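Local coordinates for cell division control protein Cdc48 (Mycobacterium smegmatis, PDB 5E7P) that binds adenine nucleotide and probably hydrolyses ATP as a member of the AAA ATPase family, at residues L19-L24 and A704-I709; G142-L147 and S175-V180; V266-P271 and L387-P392; E613-E618 and P642-R647. All blocks are in the same frame, centred on the assembly; numbering follows the deposited sequence.

In the fold
Interaction 3 is the buried one of the four, while interactions 1, 2 and 4 are partly buried; no helix or strand serves in two of them. Interactions 2 and 3 are strand pairings held by backbone hydrogen bonds, antiparallel in a small mixed sheet and parallel in the first AAA module. Interaction 4 lies in the second AAA module, its centre 24 Å from that of interaction 3, and joins a helix end to a loop through a salt bridge and a water. Interaction 1 spans nearly the whole sequence and encloses the others along the chain; it brings the second lid against the N-terminal domain mostly by apolar contacts, with arginine and histidine at its exposed side.

Interaction 1: L19-L24 and A704-I709; sequences LSHLRL and AMRRSI
Met-705, near the end of its helix, and Leu-22, at the start of its strand, form the apolar middle of this contact, their side chains crossing at about a right angle. The methionine is bent at both chi2 and chi3 (each -71°), which curls its thioether round so that CE comes to 3.9 Å from CD1 of Leu-22. The other leucine branch, CD2, rests against the root of the same side chain, 4.0 Å from Met-705 CB. Leu-24 adds its CD2 at 4.2 Å from Met-705 CE, so one methyl group touches two leucines of the strand. Arg-706 behaves differently: its chain runs extended from CG to NE and carries the guanidinium to His-21, where NH1 lies 4.2 Å above one face of the imidazole, displaced toward the rim. That ring is steadied by a weak but straight bond in its own plane from His-21 ND1 to Leu-19 O (3.3 Å). The arginine charge beside the ring would probably disfavour a protonated histidine. At the far end Ile-709 CD1 approaches the carbonyl O of Arg-23. Leu-22 and Leu-24 are bonded through their backbones to Val-102 and Val-100 of strand 98-104, and helix 44-50 supplies Ala-49 against Leu-22 and Val-46 against Met-705, so helix 690-707 of the lid packs onto both sheet and helix of the N-terminal domain.

Interaction 2: G142-L147 and S175-V180; sequences GDTVSL and SELLTV
A chi1 of -67° at Thr-144 sets CG2 opposite its own backbone N and against Leu-177, 3.8 Å from CD2, while OG1 faces Thr-179 CG2 across the strand pair. Leu-147 and Leu-178, each with CG anti to the carbonyl carbon, bring CD2 of the first to 3.9 Å from CD1 of the second. Val-145 lies on the same face of the sheet as Leu-178 and puts CG2 on the leucine CB; the threonines and Leu-177 occupy the other face. Between these side chains the strands run antiparallel with a marked twist, 138° between their directions. Val-145 and Leu-178 form a hydrogen-bonded pair: Leu-178 N reaches Val-145 O at 2.8 Å, nearly in line with the carbonyl, whereas Val-145 N meets Leu-178 O at 3.0 Å from above the carbonyl plane. Farther along, Gly-142 N bonds to Val-180 O and Val-180 N to Asp-143 O (2.9 Å), so Gly-142 and Asp-143 together face the single residue Val-180. With Gly-142 at positive phi (98°), this has the form of a G1 beta bulge. Thr-144 N turns outward to Asn-91 OD1, as strand 144-146 is the outermost of its sheet, with strand 177-184 pairing next with 112-116. A small four-stranded sheet of this kind is consistent with the second, beta-barrel half of a Cdc48-type N-terminal module.

Interaction 3: V266-P271 and L387-P392; sequences VLVSGP and LGLSLP
Val-268 and Leu-389 pack at the apolar centre, valine CG1 lying 4.0 Å from leucine CD1, where two neighbouring parallel strands of the first P-loop NTPase sheet end. A chi1 of 177° at Val-268 sends CG1 forward, beside its carbonyl carbon, to that leucine, and keeps CG2 back near CB of Leu-387 at 4.3 Å. Lys-276 and Met-279 of the helix that follows the P-loop cover Val-268 and Leu-389. Beyond the strand ends a second apolar touch forms: CD2 of Leu-391 approaches the ring of Pro-271, 3.8 Å from CG, the two side chains meeting at a slant. The backbones between run in step, and three bonds alternate across the gap. Leu-387 N reaches Leu-267 O at 3.0 Å, Ser-269 N meets Leu-387 O at 2.7 Å almost straight on, and Leu-389 N closes on Ser-269 O, tilted 30° from the carbonyl plane. The last of these carries the pairing past Gly-388, up to the turn where Gly-270 begins the P-loop. Gly-270 has a positive phi and no side chain, and its neighbour Pro-271 touches the bound ADP. On the polar outer side Gly-388 N bonds to Ser-577 OG, and Ser-390 OG to Leu-545 N, which ties this edge strand to the second AAA module. At the loop, Lys-276 NZ, from a residue of the ADP site, is hydrogen-bonded to Gly-270 O, while CD of Pro-271 lies 3.6 Å from Leu-389 O.

Interaction 4: E613-E618 and P642-R647; sequences ELDGIE and PGRLER
Leu-614 and Gly-643 turn their carbonyl oxygens toward one another, 4.0 Å apart, and a single water joins them by donating to both, at 2.8 Å to Leu-614 O and 2.6 Å to Gly-643 O. The salt bridge beside it is side-on: Arg-644 uses NE and NH2, one for each oxygen of Asp-615, with NE to OD1 at 3.0 Å and NH2 to OD2 at 3.1 Å. The two flat groups are inclined by only 21° but do not share a plane: seen from NE, OD1 lies 32° out of the guanidinium plane. The arginine chain, extended from CG to NE, carries the group across to Asp-615. Arg-644 NH1 is bonded to Ala-638 O, which also helps fix the guanidinium. On the buried side Leu-614 CD2 meets Leu-645 CD1 at 4.0 Å, at about a right angle. The loop holds itself in shape, since Gly-643 N bonds to Glu-646 OE1 and Leu-645 is the centre of an inverse gamma turn. The Pro-Gly-Arg sequence here belongs to the second region of homology of AAA proteins. Helix 602-617 thus ends against the loop that leads into strand 645-650, an outermost strand paired with 521-525, while Leu-614 also touches Val-625 of strand 623-629.

Interaction 1: L19-L24 and A704-I709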
loop_
_atom_site.group_PDB
_atom_site.type_symbol
_atom_site.label_atom_id
_atom_site.label_comp_id
_atom_site.label_asym_id
_atom_site.label_seq_id
_atom_site.Cartn_x
_atom_site.Cartn_y
_atom_site.Cartn_z
ATOM N N LEU A 19 9.694 -15.971 16.375
ATOM C CA LEU A 19 9.754 -14.535 16.618
ATOM C C LEU A 19 11.146 -14.105 17.067
ATOM O O LEU A 19 11.497 -14.224 18.243
ATOM C CB LEU A 19 8.708 -14.124 17.658
ATOM C CG LEU A 19 8.459 -12.622 17.818
ATOM C CD1 LEU A 19 8.129 -11.981 16.475
ATOM C CD2 LEU A 19 7.347 -12.367 18.826
ATOM N N SER A 20 11.936 -13.606 16.121
ATOM C CA SER A 20 13.298 -13.174 16.409
ATOM C C SER A 20 13.303 -11.918 17.281
ATOM O O SER A 20 12.368 -11.125 17.241
ATOM C CB SER A 20 14.070 -12.928 15.113
ATOM O OG SER A 20 13.461 -11.902 14.351
ATOM N N HIS A 21 14.360 -11.747 18.069
ATOM C CA HIS A 21 14.438 -10.635 19.009
ATOM C C HIS A 21 15.872 -10.404 19.471
ATOM O O HIS A 21 16.700 -11.314 19.441
ATOM C CB HIS A 21 13.554 -10.911 20.226
ATOM C CG HIS A 21 13.980 -12.111 21.012
ATOM N ND1 HIS A 21 13.614 -13.393 20.667
ATOM C CD2 HIS A 21 14.762 -12.224 22.111
ATOM C CE1 HIS A 21 14.145 -14.246 21.526
ATOM N NE2 HIS A 21 14.846 -13.562 22.413
ATOM N N LEU A 22 16.160 -9.182 19.906
ATOM C CA LEU A 22 17.483 -8.835 20.406
ATOM C C LEU A 22 17.381 -7.844 21.553
ATOM O O LEU A 22 16.504 -6.980 21.563
ATOM C CB LEU A 22 18.335 -8.224 19.295
ATOM C CG LEU A 22 18.832 -9.147 18.185
ATOM C CD1 LEU A 22 19.414 -8.326 17.052
ATOM C CD2 LEU A 22 19.866 -10.114 18.742
ATOM N N ARG A 23 18.277 -7.977 22.525
ATOM C CA ARG A 23 18.405 -6.974 23.567
ATOM C C ARG A 23 19.460 -5.968 23.135
ATOM O O ARG A 23 20.579 -6.344 22.793
ATOM C CB ARG A 23 18.804 -7.611 24.897
ATOM C CG ARG A 23 18.834 -6.633 26.063
ATOM C CD ARG A 23 19.722 -7.140 27.189
ATOM N NE ARG A 23 19.305 -8.453 27.672
ATOM C CZ ARG A 23 20.029 -9.217 28.485
ATOM N NH1 ARG A 23 21.218 -8.801 28.905
ATOM N NH2 ARG A 23 19.569 -10.400 28.872
ATOM N N LEU A 24 19.099 -4.691 23.138
ATOM C CA LEU A 24 20.033 -3.642 22.756
ATOM C C LEU A 24 20.115 -2.575 23.839
ATOM O O LEU A 24 19.320 -2.569 24.779
ATOM C CB LEU A 24 19.613 -2.998 21.432
ATOM C CG LEU A 24 19.543 -3.894 20.194
ATOM C CD1 LEU A 24 19.126 -3.082 18.984
ATOM C CD2 LEU A 24 20.878 -4.572 19.945
ATOM N N ALA A 704 25.887 -13.838 14.886
ATOM C CA ALA A 704 26.954 -12.930 15.294
ATOM C C ALA A 704 26.518 -11.993 16.417
ATOM O O ALA A 704 27.285 -11.724 17.341
ATOM C CB ALA A 704 27.450 -12.134 14.104
ATOM N N MET A 705 25.288 -11.496 16.332
ATOM C CA MET A 705 24.756 -10.592 17.349
ATOM C C MET A 705 24.632 -11.290 18.702
ATOM O O MET A 705 24.951 -10.708 19.740
ATOM C CB MET A 705 23.395 -10.029 16.922
ATOM C CG MET A 705 23.440 -9.133 15.691
ATOM S SD MET A 705 24.221 -7.538 15.995
ATOM C CE MET A 705 22.992 -6.734 17.019
ATOM N N ARG A 706 24.172 -12.538 18.686
ATOM C CA ARG A 706 24.022 -13.307 19.918
ATOM C C ARG A 706 25.377 -13.714 20.498
ATOM O O ARG A 706 25.555 -13.739 21.718
ATOM C CB ARG A 706 23.158 -14.551 19.692
ATOM C CG ARG A 706 21.711 -14.266 19.325
ATOM C CD ARG A 706 20.852 -15.503 19.537
ATOM N NE ARG A 706 19.525 -15.381 18.936
ATOM C CZ ARG A 706 18.526 -14.677 19.459
ATOM N NH1 ARG A 706 17.354 -14.633 18.843
ATOM N NH2 ARG A 706 18.699 -14.014 20.596
ATOM N N ARG A 707 26.323 -14.034 19.619
ATOM C CA ARG A 707 27.660 -14.437 20.043
ATOM C C ARG A 707 28.355 -13.325 20.821
ATOM O O ARG A 707 28.742 -13.510 21.974
ATOM C CB ARG A 707 28.513 -14.851 18.841
ATOM C CG ARG A 707 29.957 -15.157 19.203
ATOM C CD ARG A 707 30.776 -15.575 17.992
ATOM N NE ARG A 707 30.588 -14.671 16.861
ATOM C CZ ARG A 707 31.104 -13.448 16.782
ATOM N NH1 ARG A 707 31.839 -12.965 17.775
ATOM N NH2 ARG A 707 30.878 -12.703 15.708
ATOM N N SER A 708 28.507 -12.170 20.185
ATOM C CA SER A 708 29.077 -11.005 20.849
ATOM C C SER A 708 28.467 -9.723 20.300
ATOM O O SER A 708 28.603 -9.421 19.115
ATOM C CB SER A 708 30.595 -10.976 20.685
ATOM O OG SER A 708 31.145 -9.833 21.314
ATOM N N ILE A 709 27.793 -8.975 21.168
ATOM C CA ILE A 709 27.123 -7.740 20.776
ATOM C C ILE A 709 28.109 -6.659 20.331
ATOM O O ILE A 709 27.884 -5.974 19.331
ATOM C CB ILE A 709 26.225 -7.209 21.916
ATOM C CG1 ILE A 709 24.900 -7.973 21.942
ATOM C CG2 ILE A 709 25.951 -5.723 21.753
ATOM C CD1 ILE A 709 24.054 -7.764 20.704
#

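Interaction 2: G142-L147 and S175-V180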
loop_
_atom_site.group_PDB
_atom_site.type_symbol
_atom_site.label_atom_id
_atom_site.label_comp_id
_atom_site.label_asym_id
_atom_site.label_seq_id
_atom_site.Cartn_x
_atom_site.Cartn_y
_atom_site.Cartn_z
ATOM N N GLY A 142 -1.924 3.228 25.274
ATOM C CA GLY A 142 -1.103 3.791 26.329
ATOM C C GLY A 142 0.020 4.673 25.814
ATOM O O GLY A 142 0.662 5.382 26.588
ATOM N N ASP A 143 0.254 4.629 24.506
ATOM C CA ASP A 143 1.320 5.416 23.890
ATOM C C ASP A 143 1.048 6.914 23.942
ATOM O O ASP A 143 -0.100 7.348 23.929
ATOM C CB ASP A 143 1.527 5.000 22.431
ATOM C CG ASP A 143 2.334 3.726 22.296
ATOM O OD1 ASP A 143 2.350 2.922 23.251
ATOM O OD2 ASP A 143 2.955 3.528 21.232
ATOM N N THR A 144 2.119 7.697 23.997
ATOM C CA THR A 144 2.019 9.139 23.839
ATOM C C THR A 144 2.466 9.518 22.432
ATOM O O THR A 144 3.629 9.336 22.072
ATOM C CB THR A 144 2.884 9.887 24.866
ATOM O OG1 THR A 144 2.354 9.682 26.180
ATOM C CG2 THR A 144 2.895 11.375 24.565
ATOM N N VAL A 145 1.536 10.031 21.633
ATOM C CA VAL A 145 1.853 10.453 20.274
ATOM C C VAL A 145 1.799 11.967 20.131
ATOM O O VAL A 145 1.046 12.645 20.834
ATOM C CB VAL A 145 0.906 9.817 19.236
ATOM C CG1 VAL A 145 1.208 8.339 19.081
ATOM C CG2 VAL A 145 -0.546 10.037 19.632
ATOM N N SER A 146 2.605 12.490 19.216
ATOM C CA SER A 146 2.622 13.917 18.936
ATOM C C SER A 146 2.150 14.175 17.512
ATOM O O SER A 146 2.619 13.536 16.571
ATOM C CB SER A 146 4.031 14.473 19.130
ATOM O OG SER A 146 4.969 13.718 18.385
ATOM N N LEU A 147 1.215 15.108 17.356
ATOM C CA LEU A 147 0.710 15.462 16.036
ATOM C C LEU A 147 1.745 16.266 15.262
ATOM O O LEU A 147 1.823 16.181 14.038
ATOM C CB LEU A 147 -0.585 16.268 16.149
ATOM C CG LEU A 147 -1.777 15.601 16.835
ATOM C CD1 LEU A 147 -3.023 16.469 16.696
ATOM C CD2 LEU A 147 -2.017 14.213 16.270
ATOM N N SER A 175 0.885 21.365 18.129
ATOM C CA SER A 175 1.804 20.379 18.684
ATOM C C SER A 175 1.423 19.980 20.105
ATOM O O SER A 175 2.110 20.333 21.064
ATOM C CB SER A 175 3.237 20.912 18.664
ATOM O OG SER A 175 3.362 22.072 19.469
ATOM N N GLU A 176 0.328 19.240 20.238
ATOM C CA GLU A 176 -0.109 18.768 21.546
ATOM C C GLU A 176 0.043 17.256 21.663
ATOM O O GLU A 176 -0.378 16.508 20.781
ATOM C CB GLU A 176 -1.559 19.174 21.814
ATOM C CG GLU A 176 -2.081 18.718 23.168
ATOM C CD GLU A 176 -3.531 19.098 23.393
ATOM O OE1 GLU A 176 -4.037 19.973 22.659
ATOM O OE2 GLU A 176 -4.161 18.516 24.302
ATOM N N LEU A 177 0.648 16.814 22.760
ATOM C CA LEU A 177 0.856 15.391 23.001
ATOM C C LEU A 177 -0.435 14.713 23.446
ATOM O O LEU A 177 -1.084 15.149 24.396
ATOM C CB LEU A 177 1.963 15.172 24.036
ATOM C CG LEU A 177 3.395 15.015 23.514
ATOM C CD1 LEU A 177 3.814 16.189 22.640
ATOM C CD2 LEU A 177 4.367 14.840 24.670
ATOM N N LEU A 178 -0.803 13.648 22.744
ATOM C CA LEU A 178 -2.015 12.903 23.051
ATOM C C LEU A 178 -1.652 11.521 23.571
ATOM O O LEU A 178 -0.495 11.108 23.501
ATOM C CB LEU A 178 -2.876 12.764 21.797
ATOM C CG LEU A 178 -3.140 14.044 21.005
ATOM C CD1 LEU A 178 -3.811 13.719 19.683
ATOM C CD2 LEU A 178 -3.984 15.015 21.816
ATOM N N THR A 179 -2.643 10.807 24.096
ATOM C CA THR A 179 -2.444 9.423 24.507
ATOM C C THR A 179 -3.449 8.511 23.817
ATOM O O THR A 179 -4.590 8.900 23.577
ATOM C CB THR A 179 -2.542 9.241 26.039
ATOM O OG1 THR A 179 -3.799 9.741 26.508
ATOM C CG2 THR A 179 -1.412 9.981 26.740
ATOM N N VAL A 180 -3.014 7.299 23.494
ATOM C CA VAL A 180 -3.872 6.327 22.835
ATOM C C VAL A 180 -4.614 5.497 23.876
ATOM O O VAL A 180 -4.011 4.687 24.579
ATOM C CB VAL A 180 -3.058 5.392 21.923
ATOM C CG1 VAL A 180 -3.974 4.407 21.212
ATOM C CG2 VAL A 180 -2.249 6.204 20.919
#

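Interaction 3: V266-P271 and L387-P392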
loop_
_atom_site.group_PDB
_atom_site.type_symbol
_atom_site.label_atom_id
_atom_site.label_comp_id
_atom_site.label_asym_id
_atom_site.label_seq_id
_atom_site.Cartn_x
_atom_site.Cartn_y
_atom_site.Cartn_z
ATOM N N VAL A 266 -20.218 3.369 -9.187
ATOM C CA VAL A 266 -18.796 3.190 -9.459
ATOM C C VAL A 266 -17.986 2.908 -8.200
ATOM O O VAL A 266 -18.098 3.629 -7.209
ATOM C CB VAL A 266 -18.194 4.434 -10.156
ATOM C CG1 VAL A 266 -16.741 4.183 -10.538
ATOM C CG2 VAL A 266 -19.013 4.814 -11.379
ATOM N N LEU A 267 -17.169 1.859 -8.246
ATOM C CA LEU A 267 -16.207 1.587 -7.182
ATOM C C LEU A 267 -14.791 1.943 -7.633
ATOM O O LEU A 267 -14.237 1.317 -8.536
ATOM C CB LEU A 267 -16.263 0.121 -6.748
ATOM C CG LEU A 267 -15.300 -0.259 -5.614
ATOM C CD1 LEU A 267 -15.580 0.556 -4.350
ATOM C CD2 LEU A 267 -15.348 -1.751 -5.319
ATOM N N VAL A 268 -14.214 2.960 -7.004
ATOM C CA VAL A 268 -12.870 3.400 -7.341
ATOM C C VAL A 268 -11.857 2.798 -6.374
ATOM O O VAL A 268 -12.011 2.906 -5.154
ATOM C CB VAL A 268 -12.759 4.932 -7.293
ATOM C CG1 VAL A 268 -11.327 5.368 -7.570
ATOM C CG2 VAL A 268 -13.722 5.568 -8.283
ATOM N N SER A 269 -10.826 2.161 -6.921
ATOM C CA SER A 269 -9.788 1.539 -6.105
ATOM C C SER A 269 -8.378 1.960 -6.514
ATOM O O SER A 269 -8.195 2.733 -7.452
ATOM C CB SER A 269 -9.922 0.016 -6.125
ATOM O OG SER A 269 -9.911 -0.485 -7.449
ATOM N N GLY A 270 -7.385 1.452 -5.793
ATOM C CA GLY A 270 -6.007 1.856 -5.991
ATOM C C GLY A 270 -5.316 2.063 -4.656
ATOM O O GLY A 270 -5.976 2.113 -3.619
ATOM N N PRO A 271 -3.981 2.198 -4.677
ATOM C CA PRO A 271 -3.136 2.296 -3.479
ATOM C C PRO A 271 -3.635 3.317 -2.454
ATOM O O PRO A 271 -4.261 4.314 -2.814
ATOM C CB PRO A 271 -1.787 2.742 -4.047
ATOM C CG PRO A 271 -1.782 2.212 -5.435
ATOM C CD PRO A 271 -3.194 2.344 -5.914
ATOM N N LEU A 387 -13.046 1.171 -11.235
ATOM C CA LEU A 387 -11.982 2.005 -11.762
ATOM C C LEU A 387 -10.760 1.890 -10.855
ATOM O O LEU A 387 -10.836 2.174 -9.657
ATOM C CB LEU A 387 -12.464 3.453 -11.836
ATOM C CG LEU A 387 -12.003 4.314 -13.007
ATOM C CD1 LEU A 387 -12.091 3.538 -14.309
ATOM C CD2 LEU A 387 -12.858 5.560 -13.079
ATOM N N GLY A 388 -9.638 1.456 -11.423
ATOM C CA GLY A 388 -8.419 1.277 -10.655
ATOM C C GLY A 388 -7.386 2.356 -10.918
ATOM O O GLY A 388 -6.981 2.571 -12.059
ATOM N N LEU A 389 -6.957 3.035 -9.859
ATOM C CA LEU A 389 -5.931 4.069 -9.970
ATOM C C LEU A 389 -4.531 3.479 -9.827
ATOM O O LEU A 389 -4.361 2.364 -9.330
ATOM C CB LEU A 389 -6.155 5.172 -8.931
ATOM C CG LEU A 389 -6.964 6.388 -9.396
ATOM C CD1 LEU A 389 -8.247 5.961 -10.084
ATOM C CD2 LEU A 389 -7.268 7.317 -8.231
ATOM N N SER A 390 -3.531 4.238 -10.260
ATOM C CA SER A 390 -2.156 3.758 -10.274
ATOM C C SER A 390 -1.208 4.657 -9.480
ATOM O O SER A 390 -1.469 5.847 -9.307
ATOM C CB SER A 390 -1.668 3.643 -11.716
ATOM O OG SER A 390 -0.279 3.379 -11.757
ATOM N N LEU A 391 -0.112 4.076 -8.995
ATOM C CA LEU A 391 0.964 4.835 -8.365
ATOM C C LEU A 391 1.566 5.803 -9.372
ATOM O O LEU A 391 1.658 5.490 -10.559
ATOM C CB LEU A 391 2.078 3.907 -7.863
ATOM C CG LEU A 391 1.849 2.939 -6.699
ATOM C CD1 LEU A 391 3.010 1.963 -6.612
ATOM C CD2 LEU A 391 1.687 3.683 -5.389
ATOM N N PRO A 392 1.984 6.985 -8.898
ATOM C CA PRO A 392 2.660 7.949 -9.769
ATOM C C PRO A 392 4.079 7.497 -10.105
ATOM O O PRO A 392 4.819 7.097 -9.204
ATOM C CB PRO A 392 2.706 9.216 -8.908
ATOM C CG PRO A 392 2.673 8.718 -7.499
ATOM C CD PRO A 392 1.798 7.501 -7.529
#

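Interaction 4: E613-E618 and P642-R647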
loop_
_atom_site.group_PDB
_atom_site.type_symbol
_atom_site.label_atom_id
_atom_site.label_comp_id
_atom_site.label_asym_id
_atom_site.label_seq_id
_atom_site.Cartn_x
_atom_site.Cartn_y
_atom_site.Cartn_z
ATOM N N GLU A 613 -12.194 -14.183 -20.814
ATOM C CA GLU A 613 -11.578 -12.905 -20.474
ATOM C C GLU A 613 -10.188 -12.765 -21.096
ATOM O O GLU A 613 -9.818 -11.688 -21.568
ATOM C CB GLU A 613 -11.505 -12.724 -18.957
ATOM C CG GLU A 613 -12.863 -12.649 -18.280
ATOM C CD GLU A 613 -13.736 -11.545 -18.847
ATOM O OE1 GLU A 613 -14.752 -11.862 -19.502
ATOM O OE2 GLU A 613 -13.409 -10.358 -18.634
ATOM N N LEU A 614 -9.424 -13.853 -21.097
ATOM C CA LEU A 614 -8.091 -13.841 -21.692
ATOM C C LEU A 614 -8.161 -13.544 -23.185
ATOM O O LEU A 614 -7.278 -12.888 -23.740
ATOM C CB LEU A 614 -7.376 -15.172 -21.457
ATOM C CG LEU A 614 -6.920 -15.457 -20.024
ATOM C CD1 LEU A 614 -6.307 -16.833 -19.936
ATOM C CD2 LEU A 614 -5.933 -14.405 -19.547
ATOM N N ASP A 615 -9.220 -14.025 -23.830
ATOM C CA ASP A 615 -9.391 -13.822 -25.263
ATOM C C ASP A 615 -9.829 -12.399 -25.587
ATOM O O ASP A 615 -9.607 -11.912 -26.694
ATOM C CB ASP A 615 -10.373 -14.841 -25.849
ATOM C CG ASP A 615 -9.822 -16.261 -25.832
ATOM O OD1 ASP A 615 -8.610 -16.429 -25.574
ATOM O OD2 ASP A 615 -10.598 -17.207 -26.084
ATOM N N GLY A 616 -10.451 -11.733 -24.620
ATOM C CA GLY A 616 -10.846 -10.347 -24.793
ATOM C C GLY A 616 -9.684 -9.398 -24.567
ATOM O O GLY A 616 -9.707 -8.251 -25.016
ATOM N N ILE A 617 -8.662 -9.881 -23.867
ATOM C CA ILE A 617 -7.483 -9.080 -23.550
ATOM C C ILE A 617 -6.443 -9.160 -24.671
ATOM O O ILE A 617 -5.691 -8.210 -24.906
ATOM C CB ILE A 617 -6.864 -9.522 -22.198
ATOM C CG1 ILE A 617 -7.832 -9.215 -21.054
ATOM C CG2 ILE A 617 -5.530 -8.834 -21.937
ATOM C CD1 ILE A 617 -8.226 -7.757 -20.968
ATOM N N GLU A 618 -6.430 -10.295 -25.369
ATOM C CA GLU A 618 -5.481 -10.560 -26.454
ATOM C C GLU A 618 -5.260 -9.408 -27.447
ATOM O O GLU A 618 -4.117 -9.069 -27.731
ATOM C CB GLU A 618 -5.851 -11.859 -27.190
ATOM C CG GLU A 618 -4.879 -12.275 -28.286
ATOM C CD GLU A 618 -5.229 -11.692 -29.647
ATOM O OE1 GLU A 618 -6.412 -11.344 -29.863
ATOM O OE2 GLU A 618 -4.318 -11.576 -30.499
ATOM N N PRO A 642 -1.912 -20.153 -27.920
ATOM C CA PRO A 642 -1.678 -18.834 -28.522
ATOM C C PRO A 642 -2.872 -17.895 -28.351
ATOM O O PRO A 642 -4.019 -18.339 -28.373
ATOM C CB PRO A 642 -1.469 -19.164 -29.999
ATOM C CG PRO A 642 -0.874 -20.525 -29.984
ATOM C CD PRO A 642 -1.517 -21.247 -28.828
ATOM N N GLY A 643 -2.590 -16.609 -28.170
ATOM C CA GLY A 643 -3.622 -15.633 -27.877
ATOM C C GLY A 643 -3.843 -15.499 -26.383
ATOM O O GLY A 643 -4.394 -14.506 -25.909
ATOM N N ARG A 644 -3.408 -16.508 -25.635
ATOM C CA ARG A 644 -3.557 -16.506 -24.187
ATOM C C ARG A 644 -2.192 -16.405 -23.509
ATOM O O ARG A 644 -1.368 -15.579 -23.897
ATOM C CB ARG A 644 -4.316 -17.753 -23.733
ATOM C CG ARG A 644 -5.600 -17.988 -24.518
ATOM C CD ARG A 644 -6.511 -18.990 -23.834
ATOM N NE ARG A 644 -7.821 -19.062 -24.479
ATOM C CZ ARG A 644 -8.269 -20.117 -25.151
ATOM N NH1 ARG A 644 -7.517 -21.203 -25.269
ATOM N NH2 ARG A 644 -9.475 -20.086 -25.702
ATOM N N LEU A 645 -1.955 -17.239 -22.503
ATOM C CA LEU A 645 -0.673 -17.239 -21.799
ATOM C C LEU A 645 0.362 -18.042 -22.580
ATOM O O LEU A 645 0.620 -19.203 -22.262
ATOM C CB LEU A 645 -0.835 -17.814 -20.390
ATOM C CG LEU A 645 -1.142 -16.857 -19.233
ATOM C CD1 LEU A 645 -2.222 -15.851 -19.596
ATOM C CD2 LEU A 645 -1.538 -17.644 -17.992
ATOM N N GLU A 646 0.958 -17.423 -23.595
ATOM C CA GLU A 646 1.813 -18.151 -24.533
ATOM C C GLU A 646 3.307 -17.851 -24.392
ATOM O O GLU A 646 4.146 -18.609 -24.877
ATOM C CB GLU A 646 1.362 -17.900 -25.974
ATOM C CG GLU A 646 1.456 -16.450 -26.414
ATOM C CD GLU A 646 1.177 -16.278 -27.899
ATOM O OE1 GLU A 646 0.030 -15.923 -28.254
ATOM O OE2 GLU A 646 2.106 -16.502 -28.709
ATOM N N ARG A 647 3.639 -16.745 -23.738
ATOM C CA ARG A 647 5.038 -16.417 -23.498
ATOM C C ARG A 647 5.508 -17.051 -22.191
ATOM O O ARG A 647 5.265 -16.520 -21.104
ATOM C CB ARG A 647 5.249 -14.902 -23.476
ATOM C CG ARG A 647 6.681 -14.480 -23.203
ATOM C CD ARG A 647 6.947 -13.087 -23.739
ATOM N NE ARG A 647 6.898 -13.064 -25.197
ATOM C CZ ARG A 647 6.921 -11.958 -25.932
ATOM N NH1 ARG A 647 6.992 -10.769 -25.348
ATOM N NH2 ARG A 647 6.871 -12.043 -27.255
HETATM O O HOH W 1 -4.522 -13.019 -23.729
#